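Local coordinates for fiber protein (Raptor siadenovirus a, PDB 5FJL) that forms the trimeric head domain of the adenovirus fibre, the capsid protein through which the virus probably attaches to receptors on its host cell, at residues A89-S94 against D98-P103; H126-L131 against K154-Q159. One frame throughout, in Å; residues are numbered along the deposited sequence.

In the fold
Both contacts belong to the antiparallel beta fold of the fibre head, and the whole of contact 1 precedes contact 2 in the sequence. Their centres lie 13 Å apart. Contact 1 folds the loop after strand 78-87 back on strand 99-103, partly buried, its centre about 11 Å from the centre of the chain; contact 2, its centre about 15 Å from that point, is a surface contact joining strand 127-138 to the loop before strand 160-171. Strand 144-149 pairs with both 99-103 and 127-138. They touch directly: Ser94 O lies 2.7 Å from Ile158 N, a probable hydrogen bond. Both border neighbouring subunits: contact 1 through Lys92 and Leu101, contact 2 through Arg129 and Leu131 of its strand.

Contact 1: A89-S94 against D98-P103; sequences ADFKSS and DELLIP
Phe91 lies alongside Ile102, the two side chains pointing the same way, and the ring meets the isoleucine obliquely: CE2 of Phe91 is 3.5 Å from CG1 of Ile102. Leu100, coming in at a slant, brings its CB to 3.8 Å from Phe91 CE2, so the CD2-CE2 part of the ring lies against two residues whose side chains leave the same side of strand 99-103. With chi1 at -69° Phe91 CG stands beside its backbone N, which aims the ring along these two residues. Met161 of strand 160-171 packs on both Phe91 and Ile102.

Leu101 takes the other side of the strand. Its side chain runs beside Lys92, extended to CE and turned at chi4, their CB atoms 4.1 Å apart, and both pack on Gly77 of the second subunit. Between these layers Lys92 N donates to Leu101 O (2.8 Å, 161° at the hydrogen), and Phe91 CA adds a CA-H...O contact of 3.4 Å to Leu101 O. A water donates to both Asp90 O and Pro103 O.

The turn after the 3-10 segment is thus fastened to strand 99-103 by one backbone bond and one water bridge, while Phe91, Leu100 and Ile102 supply the apolar part.

Contact 2: H126-L131 against K154-Q159; sequences HVYREL and KHETIQ
Glu156 reaches across to both His126 and Tyr128, dividing its carboxylate between them. From CB, where chi1 of -64° puts CG beside the backbone N, the chain runs extended through CG to CD; CB and CG meet neither residue closely, and contact begins at CD, 3.6 Å from His126 ND1. OE1 then accepts the ND1 hydrogen of His126 at 3.0 Å, a bond almost straight at 172°. This oxygen lies in the imidazole plane, whereas the nitrogen approaches from above the carboxylate plane, the two planes standing 77° apart. Thr123 OG1 bonds both OE1 and His126 N. OE2 lies at the edge of the Tyr128 ring, and Tyr128 OH donates to it at 2.5 Å, a very short bond whose exact length is doubtful.

The Lys154 side chain runs opposite to that of Tyr128 and meets its ring obliquely. The lysine chain bends at chi2, and CE stands 4.1 Å from the centroid of the Tyr128 ring, an off-centre CH-pi contact, and 3.7 Å from Tyr128 CE1. The ammonium forms a salt bridge with Glu152. With one oxygen on each ring, the Glu156 carboxylate bridges imidazole and phenol, which may limit their rotation.

The arrangement is a His-carboxylate hydrogen bond joined by a Tyr-carboxylate bond, tying a surface loop to residues at and just before the start of strand 127-138 in the fibre head's beta fold.

Contact 1: A89-S94 against D98-P103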
loop_
_atom_site.group_PDB
_atom_site.type_symbol
_atom_site.label_atom_id
_atom_site.label_comp_id
_atom_site.label_asym_id
_atom_site.label_seq_id
_atom_site.Cartn_x
_atom_site.Cartn_y
_atom_site.Cartn_z
ATOM N N ALA A 89 21.625 8.159 -12.228
ATOM C CA ALA A 89 22.841 8.438 -11.488
ATOM C C ALA A 89 22.665 8.429 -9.987
ATOM O O ALA A 89 23.675 8.366 -9.274
ATOM C CB ALA A 89 23.418 9.773 -11.915
ATOM N N ASP A 90 21.422 8.506 -9.489
ATOM C CA ASP A 90 21.172 8.490 -8.065
ATOM C C ASP A 90 21.189 7.080 -7.466
ATOM O O ASP A 90 21.207 6.926 -6.254
ATOM C CB ASP A 90 19.827 9.134 -7.750
ATOM C CG ASP A 90 19.786 10.602 -8.056
ATOM O OD1 ASP A 90 20.844 11.254 -7.873
ATOM O OD2 ASP A 90 18.714 11.133 -8.437
ATOM N N PHE A 91 21.145 6.046 -8.320
ATOM C CA PHE A 91 21.061 4.680 -7.844
ATOM C C PHE A 91 22.453 4.089 -7.671
ATOM O O PHE A 91 23.415 4.531 -8.328
ATOM C CB PHE A 91 20.241 3.845 -8.821
ATOM C CG PHE A 91 18.775 4.214 -8.848
ATOM C CD1 PHE A 91 18.331 5.225 -9.692
ATOM C CD2 PHE A 91 17.889 3.594 -8.001
ATOM C CE1 PHE A 91 17.001 5.584 -9.711
ATOM C CE2 PHE A 91 16.541 3.947 -8.005
ATOM C CZ PHE A 91 16.107 4.955 -8.854
ATOM N N LYS A 92 22.570 3.083 -6.819
ATOM C CA LYS A 92 23.855 2.365 -6.689
ATOM C C LYS A 92 24.219 1.753 -8.030
ATOM O O LYS A 92 25.386 1.853 -8.494
ATOM C CB LYS A 92 23.781 1.318 -5.592
ATOM C CG LYS A 92 25.102 0.579 -5.402
ATOM C CD LYS A 92 25.036 -0.270 -4.148
ATOM C CE LYS A 92 26.282 -1.142 -4.000
ATOM N NZ LYS A 92 27.356 -0.337 -3.359
ATOM N N SER A 93 23.259 1.126 -8.670
ATOM C CA SER A 93 23.346 0.627 -9.994
ATOM C C SER A 93 22.135 1.143 -10.777
ATOM O O SER A 93 21.022 1.048 -10.291
ATOM C CB SER A 93 23.329 -0.926 -9.914
ATOM O OG SER A 93 22.951 -1.484 -11.153
ATOM N N SER A 94 22.355 1.643 -11.982
ATOM C CA SER A 94 21.255 2.171 -12.785
ATOM C C SER A 94 20.437 1.131 -13.550
ATOM O O SER A 94 19.432 1.459 -14.171
ATOM C CB SER A 94 21.760 3.216 -13.769
ATOM O OG SER A 94 22.712 2.691 -14.645
ATOM N N ASP A 98 14.892 -5.579 -9.939
ATOM C CA ASP A 98 13.701 -5.643 -9.061
ATOM C C ASP A 98 13.959 -5.189 -7.605
ATOM O O ASP A 98 13.039 -5.145 -6.765
ATOM C CB ASP A 98 13.038 -7.019 -9.143
ATOM C CG ASP A 98 13.878 -8.120 -8.582
ATOM O OD1 ASP A 98 14.809 -7.907 -7.812
ATOM O OD2 ASP A 98 13.562 -9.286 -8.945
ATOM N N GLU A 99 15.197 -4.790 -7.312
ATOM C CA GLU A 99 15.590 -4.188 -6.055
ATOM C C GLU A 99 16.506 -3.044 -6.434
ATOM O O GLU A 99 17.508 -3.269 -7.139
ATOM C CB GLU A 99 16.429 -5.127 -5.165
ATOM C CG GLU A 99 15.850 -6.405 -4.649
ATOM C CD GLU A 99 16.934 -7.356 -4.075
ATOM O OE1 GLU A 99 18.165 -7.115 -4.212
ATOM O OE2 GLU A 99 16.533 -8.356 -3.469
ATOM N N LEU A 100 16.216 -1.845 -5.948
ATOM C CA LEU A 100 17.019 -0.671 -6.271
ATOM C C LEU A 100 17.417 0.031 -4.993
ATOM O O LEU A 100 16.638 0.128 -4.039
ATOM C CB LEU A 100 16.177 0.275 -7.132
ATOM C CG LEU A 100 15.660 -0.271 -8.449
ATOM C CD1 LEU A 100 14.682 0.716 -9.046
ATOM C CD2 LEU A 100 16.830 -0.474 -9.389
ATOM N N LEU A 101 18.637 0.581 -4.975
ATOM C CA LEU A 101 19.210 1.244 -3.812
ATOM C C LEU A 101 19.601 2.670 -4.151
ATOM O O LEU A 101 20.321 2.886 -5.112
ATOM C CB LEU A 101 20.474 0.506 -3.336
ATOM C CG LEU A 101 20.299 -0.943 -2.902
ATOM C CD1 LEU A 101 21.587 -1.460 -2.275
ATOM C CD2 LEU A 101 19.185 -1.136 -1.911
ATOM N N ILE A 102 19.138 3.624 -3.362
ATOM C CA ILE A 102 19.481 5.035 -3.545
ATOM C C ILE A 102 20.234 5.469 -2.294
ATOM O O ILE A 102 19.634 5.696 -1.255
ATOM C CB ILE A 102 18.188 5.879 -3.733
ATOM C CG1 ILE A 102 17.383 5.389 -4.949
ATOM C CG2 ILE A 102 18.551 7.354 -3.867
ATOM C CD1 ILE A 102 15.951 5.917 -5.014
ATOM N N PRO A 103 21.573 5.625 -2.396
ATOM C CA PRO A 103 22.318 6.057 -1.221
ATOM C C PRO A 103 22.141 7.556 -0.990
ATOM O O PRO A 103 22.137 8.322 -1.974
ATOM C CB PRO A 103 23.785 5.733 -1.612
ATOM C CG PRO A 103 23.774 5.779 -3.059
ATOM C CD PRO A 103 22.433 5.235 -3.507
HETATM O O HOH W 1 21.610 9.050 -4.510
#

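Contact 2: H126-L131 against K154-Q159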
loop_
_atom_site.group_PDB
_atom_site.type_symbol
_atom_site.label_atom_id
_atom_site.label_comp_id
_atom_site.label_asym_id
_atom_site.label_seq_id
_atom_site.Cartn_x
_atom_site.Cartn_y
_atom_site.Cartn_z
ATOM N N HIS A 126 11.568 2.771 -23.187
ATOM C CA HIS A 126 10.265 2.463 -22.594
ATOM C C HIS A 126 9.876 3.390 -21.453
ATOM O O HIS A 126 10.711 4.095 -20.891
ATOM C CB HIS A 126 10.222 0.989 -22.065
ATOM C CG HIS A 126 10.369 -0.023 -23.143
ATOM N ND1 HIS A 126 11.526 -0.737 -23.348
ATOM C CD2 HIS A 126 9.519 -0.377 -24.127
ATOM C CE1 HIS A 126 11.365 -1.526 -24.397
ATOM N NE2 HIS A 126 10.150 -1.339 -24.872
ATOM N N VAL A 127 8.599 3.342 -21.106
ATOM C CA VAL A 127 8.038 3.996 -19.949
ATOM C C VAL A 127 7.296 2.917 -19.188
ATOM O O VAL A 127 6.382 2.264 -19.744
ATOM C CB VAL A 127 7.070 5.114 -20.311
ATOM C CG1 VAL A 127 6.450 5.742 -19.058
ATOM C CG2 VAL A 127 7.792 6.196 -21.087
ATOM N N TYR A 128 7.659 2.722 -17.924
ATOM C CA TYR A 128 7.038 1.703 -17.073
ATOM C C TYR A 128 6.342 2.431 -15.932
ATOM O O TYR A 128 6.979 3.083 -15.113
ATOM C CB TYR A 128 8.083 0.755 -16.514
ATOM C CG TYR A 128 8.800 -0.036 -17.560
ATOM C CD1 TYR A 128 8.128 -1.012 -18.282
ATOM C CD2 TYR A 128 10.136 0.185 -17.849
ATOM C CE1 TYR A 128 8.766 -1.713 -19.289
ATOM C CE2 TYR A 128 10.794 -0.543 -18.822
ATOM C CZ TYR A 128 10.087 -1.499 -19.527
ATOM O OH TYR A 128 10.705 -2.250 -20.507
ATOM N N ARG A 129 5.048 2.247 -15.827
ATOM C CA ARG A 129 4.235 2.820 -14.785
ATOM C C ARG A 129 3.798 1.699 -13.894
ATOM O O ARG A 129 3.162 0.758 -14.378
ATOM C CB ARG A 129 3.041 3.523 -15.417
ATOM C CG ARG A 129 2.082 4.196 -14.503
ATOM C CD ARG A 129 0.889 4.725 -15.337
ATOM N NE ARG A 129 -0.067 5.387 -14.509
ATOM C CZ ARG A 129 -0.093 6.674 -14.250
ATOM N NH1 ARG A 129 0.846 7.493 -14.747
ATOM N NH2 ARG A 129 -1.062 7.195 -13.531
ATOM N N GLU A 130 4.119 1.770 -12.617
ATOM C CA GLU A 130 3.916 0.609 -11.735
ATOM C C GLU A 130 3.824 0.968 -10.290
ATOM O O GLU A 130 4.372 1.948 -9.831
ATOM C CB GLU A 130 4.990 -0.426 -11.894
ATOM C CG GLU A 130 6.371 0.091 -11.815
ATOM C CD GLU A 130 7.453 -0.950 -12.235
ATOM O OE1 GLU A 130 7.680 -1.289 -13.407
ATOM O OE2 GLU A 130 8.123 -1.364 -11.318
ATOM N N LEU A 131 3.113 0.116 -9.528
ATOM C CA LEU A 131 3.151 0.196 -8.076
ATOM C C LEU A 131 4.396 -0.540 -7.604
ATOM O O LEU A 131 4.740 -1.606 -8.096
ATOM C CB LEU A 131 1.861 -0.342 -7.371
ATOM C CG LEU A 131 0.661 0.640 -7.294
ATOM C CD1 LEU A 131 0.060 0.880 -8.677
ATOM C CD2 LEU A 131 -0.412 0.152 -6.334
ATOM N N LYS A 154 14.220 -5.611 -15.557
ATOM C CA LYS A 154 14.381 -5.352 -16.985
ATOM C C LYS A 154 15.861 -5.152 -17.235
ATOM O O LYS A 154 16.561 -4.539 -16.415
ATOM C CB LYS A 154 13.646 -4.075 -17.422
ATOM C CG LYS A 154 12.175 -3.994 -17.056
ATOM C CD LYS A 154 11.325 -4.915 -17.899
ATOM C CE LYS A 154 9.882 -4.725 -17.480
ATOM N NZ LYS A 154 8.978 -5.604 -18.253
ATOM N N HIS A 155 16.339 -5.613 -18.391
ATOM C CA HIS A 155 17.735 -5.414 -18.786
ATOM C C HIS A 155 17.860 -4.095 -19.520
ATOM O O HIS A 155 18.098 -4.034 -20.738
ATOM C CB HIS A 155 18.222 -6.568 -19.682
ATOM C CG HIS A 155 18.322 -7.877 -18.973
ATOM N ND1 HIS A 155 19.092 -8.055 -17.841
ATOM C CD2 HIS A 155 17.769 -9.083 -19.250
ATOM C CE1 HIS A 155 18.996 -9.313 -17.443
ATOM N NE2 HIS A 155 18.202 -9.958 -18.283
ATOM N N GLU A 156 17.601 -3.027 -18.766
ATOM C CA GLU A 156 17.579 -1.650 -19.284
ATOM C C GLU A 156 18.115 -0.735 -18.215
ATOM O O GLU A 156 18.102 -1.063 -17.042
ATOM C CB GLU A 156 16.177 -1.194 -19.637
ATOM C CG GLU A 156 15.520 -1.972 -20.753
ATOM C CD GLU A 156 14.090 -1.593 -20.935
ATOM O OE1 GLU A 156 13.825 -0.494 -21.485
ATOM O OE2 GLU A 156 13.197 -2.382 -20.577
ATOM N N THR A 157 18.619 0.414 -18.635
ATOM C CA THR A 157 19.164 1.445 -17.750
ATOM C C THR A 157 18.080 2.465 -17.391
ATOM O O THR A 157 17.342 2.942 -18.255
ATOM C CB THR A 157 20.324 2.166 -18.455
ATOM O OG1 THR A 157 21.348 1.179 -18.708
ATOM C CG2 THR A 157 20.912 3.278 -17.656
ATOM N N ILE A 158 18.005 2.768 -16.099
ATOM C CA ILE A 158 17.111 3.833 -15.640
ATOM C C ILE A 158 17.676 5.182 -16.084
ATOM O O ILE A 158 18.811 5.510 -15.761
ATOM C CB ILE A 158 16.975 3.815 -14.119
ATOM C CG1 ILE A 158 16.367 2.493 -13.619
ATOM C CG2 ILE A 158 16.173 5.008 -13.624
ATOM C CD1 ILE A 158 16.514 2.325 -12.117
ATOM N N GLN A 159 16.856 5.945 -16.809
ATOM C CA GLN A 159 17.121 7.351 -17.034
ATOM C C GLN A 159 16.523 8.180 -15.904
ATOM O O GLN A 159 17.219 8.986 -15.291
ATOM C CB GLN A 159 16.605 7.780 -18.409
ATOM C CG GLN A 159 17.157 6.956 -19.563
ATOM C CD GLN A 159 18.652 7.079 -19.767
ATOM O OE1 GLN A 159 19.249 8.104 -19.503
ATOM N NE2 GLN A 159 19.276 5.986 -20.204
#